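PDB 6RSX: regulatory Subunit of Protein Kinase A (cAMP-dependent) from Euglena gracilis from Euglena gracilis, which binds cyclic AMP in each of its two cyclic nucleotide-binding domains and probably controls the activity of the catalytic subunit of protein kinase A. Local coordinates for residues P167-L172 and M178-A183; V196-D201 and V215-N220; G203-I208 and E264-L269; G236-M241 and Q282-P287. One frame throughout, in Å; residues are numbered along the deposited sequence.

Interaction 1: residues P167-L172 and M178-A183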
loop_
_atom_site.group_PDB
_atom_site.type_symbol
_atom_site.label_atom_id
_atom_site.label_comp_id
_atom_site.label_asym_id
_atom_site.label_seq_id
_atom_site.Cartn_x
_atom_site.Cartn_y
_atom_site.Cartn_z
ATOM N N PRO A 167 9.667 -7.097 -12.921
ATOM C CA PRO A 167 9.196 -8.483 -12.844
ATOM C C PRO A 167 8.527 -8.822 -11.534
ATOM O O PRO A 167 7.618 -9.662 -11.500
ATOM C CB PRO A 167 10.492 -9.300 -13.037
ATOM C CG PRO A 167 11.332 -8.397 -13.901
ATOM C CD PRO A 167 11.046 -6.994 -13.435
ATOM N N LEU A 168 8.973 -8.216 -10.436
ATOM C CA LEU A 168 8.393 -8.508 -9.132
ATOM C C LEU A 168 6.881 -8.324 -9.146
ATOM O O LEU A 168 6.144 -9.059 -8.476
ATOM C CB LEU A 168 9.021 -7.593 -8.077
ATOM C CG LEU A 168 8.437 -7.725 -6.667
ATOM C CD1 LEU A 168 8.673 -9.108 -6.100
ATOM C CD2 LEU A 168 8.976 -6.632 -5.748
ATOM N N PHE A 169 6.407 -7.346 -9.908
ATOM C CA PHE A 169 4.994 -6.982 -9.882
ATOM C C PHE A 169 4.190 -7.617 -11.011
ATOM O O PHE A 169 3.045 -7.212 -11.250
ATOM C CB PHE A 169 4.862 -5.458 -9.932
ATOM C CG PHE A 169 5.496 -4.767 -8.753
ATOM C CD1 PHE A 169 5.182 -5.159 -7.461
ATOM C CD2 PHE A 169 6.424 -3.759 -8.937
ATOM C CE1 PHE A 169 5.754 -4.533 -6.369
ATOM C CE2 PHE A 169 7.006 -3.125 -7.834
ATOM C CZ PHE A 169 6.659 -3.518 -6.556
ATOM N N GLU A 170 4.746 -8.625 -11.687
ATOM C CA GLU A 170 4.111 -9.132 -12.903
ATOM C C GLU A 170 2.696 -9.639 -12.636
ATOM O O GLU A 170 1.821 -9.510 -13.496
ATOM C CB GLU A 170 4.960 -10.256 -13.507
ATOM C CG GLU A 170 4.737 -11.572 -12.844
ATOM N N ALA A 171 2.460 -10.246 -11.470
ATOM C CA ALA A 171 1.204 -10.913 -11.159
ATOM C C ALA A 171 0.165 -9.971 -10.550
ATOM O O ALA A 171 -0.964 -10.404 -10.284
ATOM C CB ALA A 171 1.445 -12.085 -10.213
ATOM N N LEU A 172 0.503 -8.710 -10.317
ATOM C CA LEU A 172 -0.488 -7.787 -9.776
ATOM C C LEU A 172 -1.552 -7.450 -10.817
ATOM O O LEU A 172 -1.250 -7.221 -11.988
ATOM C CB LEU A 172 0.188 -6.509 -9.289
ATOM C CG LEU A 172 0.708 -6.523 -7.849
ATOM C CD1 LEU A 172 1.816 -7.548 -7.614
ATOM C CD2 LEU A 172 1.196 -5.112 -7.537
ATOM N N MET A 178 -2.343 0.010 -8.608
ATOM C CA MET A 178 -2.663 1.316 -8.053
ATOM C C MET A 178 -2.400 1.363 -6.554
ATOM O O MET A 178 -1.860 2.349 -6.043
ATOM C CB MET A 178 -4.130 1.663 -8.342
ATOM C CG MET A 178 -4.521 1.425 -9.772
ATOM S SD MET A 178 -6.131 2.187 -10.105
ATOM C CE MET A 178 -5.759 3.950 -10.184
ATOM N N THR A 179 -2.812 0.330 -5.826
ATOM C CA THR A 179 -2.636 0.361 -4.377
ATOM C C THR A 179 -1.162 0.181 -4.027
ATOM O O THR A 179 -0.692 0.723 -3.023
ATOM C CB THR A 179 -3.500 -0.711 -3.712
ATOM O OG1 THR A 179 -3.203 -1.961 -4.298
ATOM C CG2 THR A 179 -4.966 -0.450 -3.968
ATOM N N MET A 180 -0.423 -0.515 -4.886
ATOM C CA MET A 180 1.022 -0.622 -4.685
ATOM C C MET A 180 1.668 0.743 -4.865
ATOM O O MET A 180 2.479 1.172 -4.034
ATOM C CB MET A 180 1.612 -1.662 -5.645
ATOM C CG MET A 180 3.149 -1.846 -5.480
ATOM S SD MET A 180 3.631 -2.423 -3.839
ATOM C CE MET A 180 2.889 -4.024 -3.787
ATOM N N ALA A 181 1.262 1.478 -5.908
ATOM C CA ALA A 181 1.762 2.830 -6.074
ATOM C C ALA A 181 1.460 3.693 -4.860
ATOM O O ALA A 181 2.314 4.480 -4.442
ATOM C CB ALA A 181 1.179 3.461 -7.336
ATOM N N ASP A 182 0.229 3.620 -4.314
ATOM C CA ASP A 182 -0.079 4.412 -3.123
ATOM C C ASP A 182 0.936 4.147 -2.014
ATOM O O ASP A 182 1.359 5.075 -1.300
ATOM C CB ASP A 182 -1.475 4.066 -2.579
ATOM C CG ASP A 182 -2.616 4.428 -3.541
ATOM O OD1 ASP A 182 -2.420 5.268 -4.441
ATOM O OD2 ASP A 182 -3.727 3.871 -3.357
ATOM N N ALA A 183 1.280 2.876 -1.826
ATOM C CA ALA A 183 2.047 2.427 -0.664
ATOM C C ALA A 183 3.549 2.679 -0.807
ATOM O O ALA A 183 4.224 2.912 0.199
ATOM C CB ALA A 183 1.806 0.936 -0.426
#
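The type I beta turn that runs from F169 to L172 approaches helix 174-183 at M180, with the CA atoms of L172 and M180 8.9 Å apart. The first and last residues of the turn, F169 and L172, both reach M180, whose side chain crosses each of theirs at about a right angle. M180 leaves the helix with CG anti to the backbone N (chi1 -179°), which carries it across to the turn, then bends at both later torsions, folding the sulfur and methyl round one corner of the F169 ring. That corner is F169 CE1, 3.8 Å from M180 CG, with SD and CE almost as close. The M180 sulfur sits 4.8 Å from the ring centroid and 52° off the ring normal, an oblique Met-aromatic contact. Nearer the helix, L172 CD2 lies 4.0 Å from M180 CB. With an alanine at M180 the L172 contact could survive, but F169 CE1 would probably lose the packing of CG, SD and CE. L163 touches both F169 and M180, M273 does the same from a loop, and I207 packs on F169, so the turn lies between helix 149-165, helix 174-183 and strand 204-208.

Interaction 2: residues V196-D201 and V215-N220. With CMP (adenosine-3',5'-cyclic-monophosphate), chain C.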
loop_
_atom_site.group_PDB
_atom_site.type_symbol
_atom_site.label_atom_id
_atom_site.label_comp_id
_atom_site.label_asym_id
_atom_site.label_seq_id
_atom_site.Cartn_x
_atom_site.Cartn_y
_atom_site.Cartn_z
ATOM N N VAL A 196 20.011 -1.748 4.858
ATOM C CA VAL A 196 19.693 -2.690 5.925
ATOM C C VAL A 196 20.997 -3.334 6.399
ATOM O O VAL A 196 21.892 -3.626 5.596
ATOM C CB VAL A 196 18.691 -3.781 5.501
ATOM C CG1 VAL A 196 17.398 -3.139 4.953
ATOM C CG2 VAL A 196 19.283 -4.715 4.470
ATOM N N LYS A 197 21.081 -3.571 7.694
ATOM C CA LYS A 197 22.313 -4.005 8.348
ATOM C C LYS A 197 22.159 -5.450 8.794
ATOM O O LYS A 197 21.181 -5.791 9.472
ATOM C CB LYS A 197 22.628 -3.099 9.546
ATOM C CG LYS A 197 23.760 -3.602 10.440
ATOM C CD LYS A 197 25.060 -3.694 9.646
ATOM C CE LYS A 197 26.207 -4.341 10.423
ATOM N NZ LYS A 197 27.365 -4.508 9.498
ATOM N N GLU A 198 23.122 -6.300 8.415
ATOM C CA GLU A 198 23.086 -7.681 8.871
ATOM C C GLU A 198 22.884 -7.708 10.380
ATOM O O GLU A 198 23.433 -6.879 11.110
ATOM C CB GLU A 198 24.377 -8.443 8.501
ATOM C CG GLU A 198 24.334 -9.932 8.898
ATOM C CD GLU A 198 25.596 -10.736 8.533
ATOM O OE1 GLU A 198 26.554 -10.154 7.988
ATOM O OE2 GLU A 198 25.623 -11.963 8.788
ATOM N N GLY A 199 22.073 -8.653 10.841
ATOM C CA GLY A 199 21.825 -8.812 12.252
ATOM C C GLY A 199 20.723 -7.933 12.815
ATOM O O GLY A 199 20.179 -8.262 13.873
ATOM N N GLU A 200 20.366 -6.838 12.142
ATOM C CA GLU A 200 19.317 -5.970 12.662
ATOM C C GLU A 200 17.933 -6.436 12.216
ATOM O O GLU A 200 17.776 -7.157 11.227
ATOM C CB GLU A 200 19.530 -4.535 12.221
ATOM C CG GLU A 200 20.650 -3.845 12.941
ATOM C CD GLU A 200 20.733 -2.384 12.563
ATOM O OE1 GLU A 200 19.945 -1.955 11.684
ATOM O OE2 GLU A 200 21.578 -1.667 13.144
ATOM N N ASP A 201 16.918 -6.012 12.968
ATOM C CA ASP A 201 15.553 -6.408 12.655
ATOM C C ASP A 201 15.120 -5.805 11.328
ATOM O O ASP A 201 15.537 -4.704 10.950
ATOM C CB ASP A 201 14.588 -5.978 13.756
ATOM C CG ASP A 201 14.695 -6.850 14.986
ATOM O OD1 ASP A 201 15.486 -6.507 15.887
ATOM O OD2 ASP A 201 14.005 -7.890 15.040
ATOM N N VAL A 215 25.676 -6.406 -1.553
ATOM C CA VAL A 215 25.157 -7.272 -0.496
ATOM C C VAL A 215 26.369 -7.905 0.173
ATOM O O VAL A 215 27.052 -8.716 -0.458
ATOM C CB VAL A 215 24.231 -8.361 -1.043
ATOM C CG1 VAL A 215 23.587 -9.153 0.092
ATOM C CG2 VAL A 215 23.096 -7.715 -1.928
ATOM N N ASN A 216 26.607 -7.546 1.436
ATOM C CA ASN A 216 27.792 -7.966 2.194
ATOM C C ASN A 216 27.386 -8.827 3.385
ATOM O O ASN A 216 26.352 -8.611 4.014
ATOM C CB ASN A 216 28.561 -6.745 2.696
ATOM C CG ASN A 216 29.114 -5.910 1.580
ATOM O OD1 ASN A 216 29.334 -6.405 0.466
ATOM N ND2 ASN A 216 29.367 -4.638 1.863
ATOM N N GLN A 217 28.238 -9.785 3.739
ATOM C CA GLN A 217 27.901 -10.699 4.810
ATOM C C GLN A 217 29.204 -11.028 5.519
ATOM O O GLN A 217 30.241 -11.132 4.861
ATOM C CB GLN A 217 27.252 -11.951 4.241
ATOM C CG GLN A 217 26.610 -12.903 5.203
ATOM C CD GLN A 217 25.936 -14.029 4.445
ATOM O OE1 GLN A 217 26.602 -14.794 3.750
ATOM N NE2 GLN A 217 24.612 -14.107 4.537
ATOM N N THR A 218 29.144 -11.139 6.839
ATOM C CA THR A 218 30.328 -11.468 7.629
ATOM C C THR A 218 30.466 -12.968 7.824
ATOM O O THR A 218 29.483 -13.692 8.005
ATOM C CB THR A 218 30.273 -10.792 8.994
ATOM O OG1 THR A 218 29.229 -11.387 9.775
ATOM C CG2 THR A 218 29.990 -9.324 8.828
ATOM N N LEU A 219 31.710 -13.434 7.820
ATOM C CA LEU A 219 31.988 -14.826 8.135
ATOM C C LEU A 219 33.331 -14.795 8.832
ATOM O O LEU A 219 34.261 -14.167 8.321
ATOM C CB LEU A 219 32.045 -15.701 6.883
ATOM C CG LEU A 219 32.193 -17.211 7.008
ATOM C CD1 LEU A 219 31.014 -17.805 7.756
ATOM C CD2 LEU A 219 32.333 -17.829 5.620
ATOM N N ASN A 220 33.394 -15.377 10.025
ATOM C CA ASN A 220 34.635 -15.384 10.812
ATOM C C ASN A 220 35.186 -13.966 10.936
ATOM O O ASN A 220 36.377 -13.715 10.763
ATOM C CB ASN A 220 35.658 -16.354 10.207
ATOM C CG ASN A 220 35.120 -17.761 10.120
ATOM O OD1 ASN A 220 34.884 -18.287 9.021
ATOM N ND2 ASN A 220 34.915 -18.390 11.270
HETATM P P CMP C . 17.103 -9.689 4.320
HETATM O O1P CMP C . 15.722 -9.079 4.950
HETATM O O2P CMP C . 17.689 -10.847 5.029
HETATM O "O5'" CMP C . 18.204 -8.538 4.397
HETATM C "C5'" CMP C . 19.351 -8.610 3.543
HETATM C "C4'" CMP C . 18.878 -8.982 2.163
HETATM O "O4'" CMP C . 19.910 -9.190 1.185
HETATM C "C3'" CMP C . 18.068 -10.244 2.034
HETATM O "O3'" CMP C . 16.828 -10.188 2.736
HETATM C "C2'" CMP C . 17.946 -10.371 0.524
HETATM O "O2'" CMP C . 16.888 -9.504 0.071
HETATM C "C1'" CMP C . 19.286 -9.756 0.053
HETATM N N9 CMP C . 20.178 -10.706 -0.618
HETATM C C8 CMP C . 20.676 -10.542 -1.849
HETATM N N7 CMP C . 21.442 -11.595 -2.117
HETATM C C5 CMP C . 21.429 -12.384 -1.029
HETATM C C6 CMP C . 22.061 -13.579 -0.794
HETATM N N6 CMP C . 22.927 -14.364 -1.626
HETATM N N1 CMP C . 21.892 -14.207 0.354
HETATM C C2 CMP C . 21.096 -13.647 1.305
HETATM N N3 CMP C . 20.451 -12.454 1.073
HETATM C C4 CMP C . 20.651 -11.844 -0.096
#
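A side-chain carboxylate, not another strand, takes the backbone N-H of T218: E198 OE1 accepts from T218 N at 3.0 Å in the conformer described here, one of two modelled for this glutamate. The bond is nearly straight, 163° at the hydrogen, and uses the syn lone pair, on the side of OE2. E198 gets there with CG anti to its N (chi1 -177°) and an extended chain that carries the carboxylate across to strand 213-219. T218 OG1 stands 3.4 Å from E198 OE1, a weak interaction at best. The other oxygen, E198 OE2, rests 3.8 Å from the aliphatic CG of Q217, whose amide is turned elsewhere, its NE2 bonded to V247 O. These segments belong to the beta-roll of the second cyclic nucleotide-binding domain, where the loop after strand 194-196 folds as a type II turn from K197 to E200. G199 sits in that turn at a phi of 85°, where a side chain would jam against the preceding carbonyl oxygen, and E200 N bonds back to K197 O. The backbone N of E198 is itself held by T249 OG1. At the inner end of both segments lies cyclic AMP: V215 CG2 packs 3.7 Å from C8 of the adenine, and V196 CG2 lies 4.0 Å from O5' of the cyclic phosphate ester.

Interaction 3: residues G203-I208 and E264-L269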
loop_
_atom_site.group_PDB
_atom_site.type_symbol
_atom_site.label_atom_id
_atom_site.label_comp_id
_atom_site.label_asym_id
_atom_site.label_seq_id
_atom_site.Cartn_x
_atom_site.Cartn_y
_atom_site.Cartn_z
ATOM N N GLY A 203 13.026 -3.857 8.733
ATOM C CA GLY A 203 12.158 -2.711 8.824
ATOM C C GLY A 203 11.356 -2.524 7.558
ATOM O O GLY A 203 10.125 -2.403 7.611
ATOM N N SER A 204 12.039 -2.474 6.414
ATOM C CA SER A 204 11.391 -2.190 5.143
ATOM C C SER A 204 11.918 -3.103 4.044
ATOM O O SER A 204 12.982 -3.739 4.159
ATOM C CB SER A 204 11.582 -0.723 4.738
ATOM O OG SER A 204 10.962 0.126 5.684
ATOM N N PHE A 205 11.141 -3.139 2.968
ATOM C CA PHE A 205 11.415 -3.875 1.744
ATOM C C PHE A 205 11.691 -2.855 0.646
ATOM O O PHE A 205 10.986 -1.843 0.541
ATOM C CB PHE A 205 10.200 -4.751 1.393
ATOM C CG PHE A 205 10.304 -5.437 0.073
ATOM C CD1 PHE A 205 11.228 -6.456 -0.126
ATOM C CD2 PHE A 205 9.488 -5.061 -0.988
ATOM C CE1 PHE A 205 11.328 -7.100 -1.360
ATOM C CE2 PHE A 205 9.579 -5.703 -2.217
ATOM C CZ PHE A 205 10.483 -6.728 -2.408
ATOM N N TYR A 206 12.713 -3.106 -0.168
ATOM C CA TYR A 206 13.179 -2.100 -1.114
ATOM C C TYR A 206 13.198 -2.647 -2.527
ATOM O O TYR A 206 13.588 -3.804 -2.748
ATOM C CB TYR A 206 14.602 -1.641 -0.744
ATOM C CG TYR A 206 14.645 -0.958 0.586
ATOM C CD1 TYR A 206 14.751 -1.711 1.761
ATOM C CD2 TYR A 206 14.547 0.441 0.674
ATOM C CE1 TYR A 206 14.779 -1.057 3.008
ATOM C CE2 TYR A 206 14.581 1.080 1.887
ATOM C CZ TYR A 206 14.698 0.321 3.045
ATOM O OH TYR A 206 14.722 0.948 4.261
ATOM N N ILE A 207 12.827 -1.797 -3.488
ATOM C CA ILE A 207 13.007 -2.081 -4.911
ATOM C C ILE A 207 13.874 -0.978 -5.498
ATOM O O ILE A 207 13.585 0.214 -5.322
ATOM C CB ILE A 207 11.659 -2.170 -5.666
ATOM C CG1 ILE A 207 10.692 -3.125 -4.973
ATOM C CG2 ILE A 207 11.884 -2.639 -7.107
ATOM C CD1 ILE A 207 9.692 -2.396 -4.091
ATOM N N ILE A 208 14.920 -1.366 -6.224
ATOM C CA ILE A 208 15.830 -0.390 -6.806
ATOM C C ILE A 208 15.246 0.153 -8.105
ATOM O O ILE A 208 14.884 -0.623 -9.001
ATOM C CB ILE A 208 17.201 -1.030 -7.060
ATOM C CG1 ILE A 208 17.715 -1.610 -5.738
ATOM C CG2 ILE A 208 18.132 0.007 -7.684
ATOM C CD1 ILE A 208 18.870 -2.594 -5.918
ATOM N N GLU A 264 4.359 -3.152 7.728
ATOM C CA GLU A 264 2.897 -3.272 7.690
ATOM C C GLU A 264 2.370 -3.333 6.252
ATOM O O GLU A 264 1.541 -4.186 5.918
ATOM C CB GLU A 264 2.277 -2.104 8.463
ATOM C CG GLU A 264 0.762 -2.155 8.621
ATOM C CD GLU A 264 0.180 -0.901 9.309
ATOM O OE1 GLU A 264 0.842 0.154 9.360
ATOM O OE2 GLU A 264 -0.959 -0.959 9.806
ATOM N N SER A 265 2.862 -2.446 5.378
ATOM C CA SER A 265 2.437 -2.436 3.977
ATOM C C SER A 265 2.944 -3.656 3.229
ATOM O O SER A 265 2.214 -4.243 2.423
ATOM C CB SER A 265 2.949 -1.179 3.273
ATOM O OG SER A 265 2.352 -0.018 3.793
ATOM N N PHE A 266 4.210 -4.028 3.445
ATOM C CA PHE A 266 4.718 -5.251 2.833
ATOM C C PHE A 266 3.804 -6.432 3.148
ATOM O O PHE A 266 3.353 -7.157 2.249
ATOM C CB PHE A 266 6.152 -5.512 3.306
ATOM C CG PHE A 266 6.744 -6.761 2.739
ATOM C CD1 PHE A 266 7.217 -6.778 1.438
ATOM C CD2 PHE A 266 6.814 -7.920 3.500
ATOM C CE1 PHE A 266 7.771 -7.929 0.903
ATOM C CE2 PHE A 266 7.352 -9.075 2.979
ATOM C CZ PHE A 266 7.832 -9.088 1.675
ATOM N N THR A 267 3.466 -6.604 4.417
ATOM C CA THR A 267 2.659 -7.754 4.794
ATOM C C THR A 267 1.269 -7.673 4.169
ATOM O O THR A 267 0.754 -8.670 3.646
ATOM C CB THR A 267 2.605 -7.848 6.328
ATOM O OG1 THR A 267 3.939 -8.034 6.826
ATOM C CG2 THR A 267 1.766 -9.017 6.782
ATOM N N ALA A 268 0.668 -6.483 4.180
ATOM C CA ALA A 268 -0.658 -6.294 3.586
ATOM C C ALA A 268 -0.661 -6.613 2.093
ATOM O O ALA A 268 -1.627 -7.185 1.580
ATOM C CB ALA A 268 -1.138 -4.860 3.832
ATOM N N LEU A 269 0.402 -6.250 1.374
ATOM C CA LEU A 269 0.421 -6.364 -0.082
ATOM C C LEU A 269 1.222 -7.576 -0.585
ATOM O O LEU A 269 1.468 -7.694 -1.792
ATOM C CB LEU A 269 0.954 -5.054 -0.681
ATOM C CG LEU A 269 0.137 -3.792 -0.305
ATOM C CD1 LEU A 269 0.719 -2.507 -0.869
ATOM C CD2 LEU A 269 -1.316 -3.913 -0.745
#
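F205 lays one face of its ring under the near side of F266, whose CE1 stands 3.6 Å above the F205 plane, displaced toward the rim. This is the seam where the beta-roll of the second cyclic nucleotide-binding domain meets the helix that follows it: F205 belongs to strand 204-208, F266 to helix 263-269, which continues directly from strand 256-262, the neighbour of 204-208 in the sheet. Each phenylalanine sends its CG anti to its own backbone N, at chi1 173° and 179°, and the two rings are thereby thrust into the space between sheet and helix. They meet obliquely, centroids 5.0 Å apart and planes 46° to one another, so the pair is neither a parallel stack nor a T. Across the segments these two side chains carry the packing by themselves, purely through apolar surface. Helix 237-242 closes in on both: L240 packs against the F266 ring and the CB of F205, E237 leans on F205 and M241 on F266, which sets the pair directly behind the helix that holds the nucleotide. L168 packs on F205 as well. The fit is tight at the base of the strand side chain too, with F205 CB only 3.6 Å from F266 CD1.

Interaction 4: residues G236-M241 and Q282-P287; sequences GEMSLM and QNYSAP. With CMP (adenosine-3',5'-cyclic-monophosphate), chain C.
E237 turns back on itself, with chi1 at 82° and chi2 at -77°, and the bend offers its carboxylate to the hydroxyl of Y284, which comes from the opposite direction with CG anti to its carbonyl carbon. Y284 OH donates to E237 OE2 at 2.7 Å, meeting the syn side 22° out of the carboxylate plane, while OE2 lies in the plane of the ring at its edge. E237 OE1 accepts from the ribose hydroxyl O2' of cyclic AMP at 2.6 Å. One glutamate thus joins the sugar to the tyrosine. O2' of cyclic AMP is gripped again by G236 N at 2.9 Å. Farther along, S239 N and OG both bond the phosphate, S239 OG lying 2.7 Å from O1P of cyclic AMP; this is the phosphate-binding cassette of the cyclic nucleotide-binding family. Y284 turns one ring face to the adenine, its CD1 3.4 Å from C5 of the nucleotide, and so covers the base, as aromatic residues do in related regulatory subunits. At the ring edge M238 SD makes a Met-aromatic contact, 3.8 Å from Y284 CD2. With an alanine at Y284, the adenine face is likely to lose its aromatic cover and E237 OE2 its hydroxyl partner. Around helix 237-242, M238 also packs on V247 and M281, and M241 reaches E274 and L277 of helix 274-280, while strand 204-208 and helix 263-269 lie behind.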
loop_
_atom_site.group_PDB
_atom_site.type_symbol
_atom_site.label_atom_id
_atom_site.label_comp_id
_atom_site.label_asym_id
_atom_site.label_seq_id
_atom_site.Cartn_x
_atom_site.Cartn_y
_atom_site.Cartn_z
ATOM N N GLY A 236 15.488 -7.195 1.231
ATOM C CA GLY A 236 14.897 -6.917 2.522
ATOM C C GLY A 236 13.691 -7.767 2.819
ATOM O O GLY A 236 13.084 -7.615 3.887
ATOM N N GLU A 237 13.343 -8.674 1.910
ATOM C CA GLU A 237 12.126 -9.463 2.046
ATOM C C GLU A 237 12.242 -10.574 3.083
ATOM O O GLU A 237 11.233 -10.946 3.690
ATOM C CB GLU A 237 11.741 -10.058 0.690
ATOM C CG GLU A 237 12.495 -11.359 0.300
ATOM C CD GLU A 237 13.926 -11.125 -0.190
ATOM O OE1 GLU A 237 14.334 -9.956 -0.305
ATOM O OE2 GLU A 237 14.646 -12.128 -0.456
ATOM N N MET A 238 13.436 -11.136 3.308
ATOM C CA MET A 238 13.472 -12.329 4.150
ATOM C C MET A 238 13.209 -11.988 5.616
ATOM O O MET A 238 12.455 -12.695 6.297
ATOM C CB MET A 238 14.796 -13.059 3.952
ATOM C CG MET A 238 14.835 -13.766 2.593
ATOM S SD MET A 238 16.182 -14.955 2.533
ATOM C CE MET A 238 17.488 -13.784 2.901
ATOM N N SER A 239 13.779 -10.886 6.108
ATOM C CA SER A 239 13.500 -10.490 7.481
ATOM C C SER A 239 12.010 -10.273 7.688
ATOM O O SER A 239 11.465 -10.591 8.749
ATOM C CB SER A 239 14.280 -9.225 7.842
ATOM O OG SER A 239 14.084 -8.191 6.876
ATOM N N LEU A 240 11.330 -9.729 6.678
ATOM C CA LEU A 240 9.921 -9.439 6.851
ATOM C C LEU A 240 9.068 -10.681 6.674
ATOM O O LEU A 240 8.089 -10.862 7.403
ATOM C CB LEU A 240 9.496 -8.339 5.871
ATOM C CG LEU A 240 10.173 -6.979 6.054
ATOM C CD1 LEU A 240 9.632 -5.974 5.016
ATOM C CD2 LEU A 240 10.009 -6.449 7.465
ATOM N N MET A 241 9.410 -11.550 5.716
ATOM C CA MET A 241 8.556 -12.703 5.439
ATOM C C MET A 241 8.612 -13.729 6.565
ATOM O O MET A 241 7.610 -14.400 6.853
ATOM C CB MET A 241 8.950 -13.352 4.111
ATOM C CG MET A 241 8.733 -12.452 2.915
ATOM S SD MET A 241 9.329 -13.119 1.362
ATOM C CE MET A 241 8.058 -14.332 0.991
ATOM N N GLN A 282 15.969 -18.944 -4.444
ATOM C CA GLN A 282 16.840 -19.967 -5.020
ATOM C C GLN A 282 18.203 -19.396 -5.379
ATOM O O GLN A 282 19.215 -20.107 -5.310
ATOM C CB GLN A 282 16.196 -20.579 -6.268
ATOM C CG GLN A 282 14.955 -21.405 -5.996
ATOM C CD GLN A 282 14.105 -21.593 -7.247
ATOM O OE1 GLN A 282 14.547 -21.300 -8.365
ATOM N NE2 GLN A 282 12.875 -22.072 -7.064
ATOM N N ASN A 283 18.257 -18.125 -5.769
ATOM C CA ASN A 283 19.522 -17.512 -6.155
ATOM C C ASN A 283 20.430 -17.238 -4.966
ATOM O O ASN A 283 21.579 -16.835 -5.175
ATOM C CB ASN A 283 19.274 -16.201 -6.915
ATOM C CG ASN A 283 18.441 -16.397 -8.174
ATOM O OD1 ASN A 283 18.807 -17.155 -9.077
ATOM N ND2 ASN A 283 17.301 -15.715 -8.233
ATOM N N TYR A 284 19.951 -17.433 -3.735
ATOM C CA TYR A 284 20.755 -17.091 -2.576
ATOM C C TYR A 284 21.661 -18.230 -2.130
ATOM O O TYR A 284 22.585 -17.985 -1.351
ATOM C CB TYR A 284 19.883 -16.690 -1.390
ATOM C CG TYR A 284 19.042 -15.432 -1.619
ATOM C CD1 TYR A 284 19.324 -14.557 -2.668
ATOM C CD2 TYR A 284 17.982 -15.132 -0.771
ATOM C CE1 TYR A 284 18.560 -13.405 -2.880
ATOM C CE2 TYR A 284 17.199 -13.971 -0.977
ATOM C CZ TYR A 284 17.508 -13.119 -2.028
ATOM O OH TYR A 284 16.727 -11.987 -2.240
ATOM N N SER A 285 21.409 -19.459 -2.575
ATOM C CA SER A 285 22.274 -20.569 -2.168
ATOM C C SER A 285 22.262 -21.671 -3.224
ATOM O O SER A 285 21.257 -21.882 -3.908
ATOM C CB SER A 285 21.850 -21.137 -0.801
ATOM O OG SER A 285 20.456 -21.428 -0.751
ATOM N N ALA A 286 23.395 -22.377 -3.340
ATOM C CA ALA A 286 23.448 -23.569 -4.183
ATOM C C ALA A 286 22.538 -24.653 -3.609
ATOM O O ALA A 286 22.443 -24.803 -2.385
ATOM C CB ALA A 286 24.875 -24.097 -4.306
ATOM N N PRO A 287 21.855 -25.420 -4.455
ATOM C CA PRO A 287 20.882 -26.395 -3.954
ATOM C C PRO A 287 21.540 -27.712 -3.551
ATOM O O PRO A 287 22.671 -28.022 -3.931
ATOM C CB PRO A 287 19.941 -26.589 -5.147
ATOM C CG PRO A 287 20.834 -26.386 -6.340
ATOM C CD PRO A 287 21.921 -25.407 -5.929
HETATM P P CMP C . 17.103 -9.689 4.320
HETATM O O1P CMP C . 15.722 -9.079 4.950
HETATM O O2P CMP C . 17.689 -10.847 5.029
HETATM O "O5'" CMP C . 18.204 -8.538 4.397
HETATM C "C5'" CMP C . 19.351 -8.610 3.543
HETATM C "C4'" CMP C . 18.878 -8.982 2.163
HETATM O "O4'" CMP C . 19.910 -9.190 1.185
HETATM C "C3'" CMP C . 18.068 -10.244 2.034
HETATM O "O3'" CMP C . 16.828 -10.188 2.736
HETATM C "C2'" CMP C . 17.946 -10.371 0.524
HETATM O "O2'" CMP C . 16.888 -9.504 0.071
HETATM C "C1'" CMP C . 19.286 -9.756 0.053
HETATM N N9 CMP C . 20.178 -10.706 -0.618
HETATM C C8 CMP C . 20.676 -10.542 -1.849
HETATM N N7 CMP C . 21.442 -11.595 -2.117
HETATM C C5 CMP C . 21.429 -12.384 -1.029
HETATM C C6 CMP C . 22.061 -13.579 -0.794
HETATM N N6 CMP C . 22.927 -14.364 -1.626
HETATM N N1 CMP C . 21.892 -14.207 0.354
HETATM C C2 CMP C . 21.096 -13.647 1.305
HETATM N N3 CMP C . 20.451 -12.454 1.073
HETATM C C4 CMP C . 20.651 -11.844 -0.096
#

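How the interactions relate
Interaction 1 comes first along the chain, in and after the loop that precedes helix 174-183. Interactions 1 and 3 have centres about 11 Å apart and touch, A183 and M180 packing on L269 and L168 on F205 and I207. Interaction 3 in turn touches interaction 4 through F205 and F266, so packing runs on from helix 174-183 to the helix that binds the nucleotide. Interactions 2 and 4, centres about 13 Å apart, both contact the same cyclic AMP; the centres of interactions 1 and 2 are about 28 Å apart. The segments of 3 alternate with those of 2 and 4. This packing joins the nucleotide pocket to the helices between the two nucleotide sites.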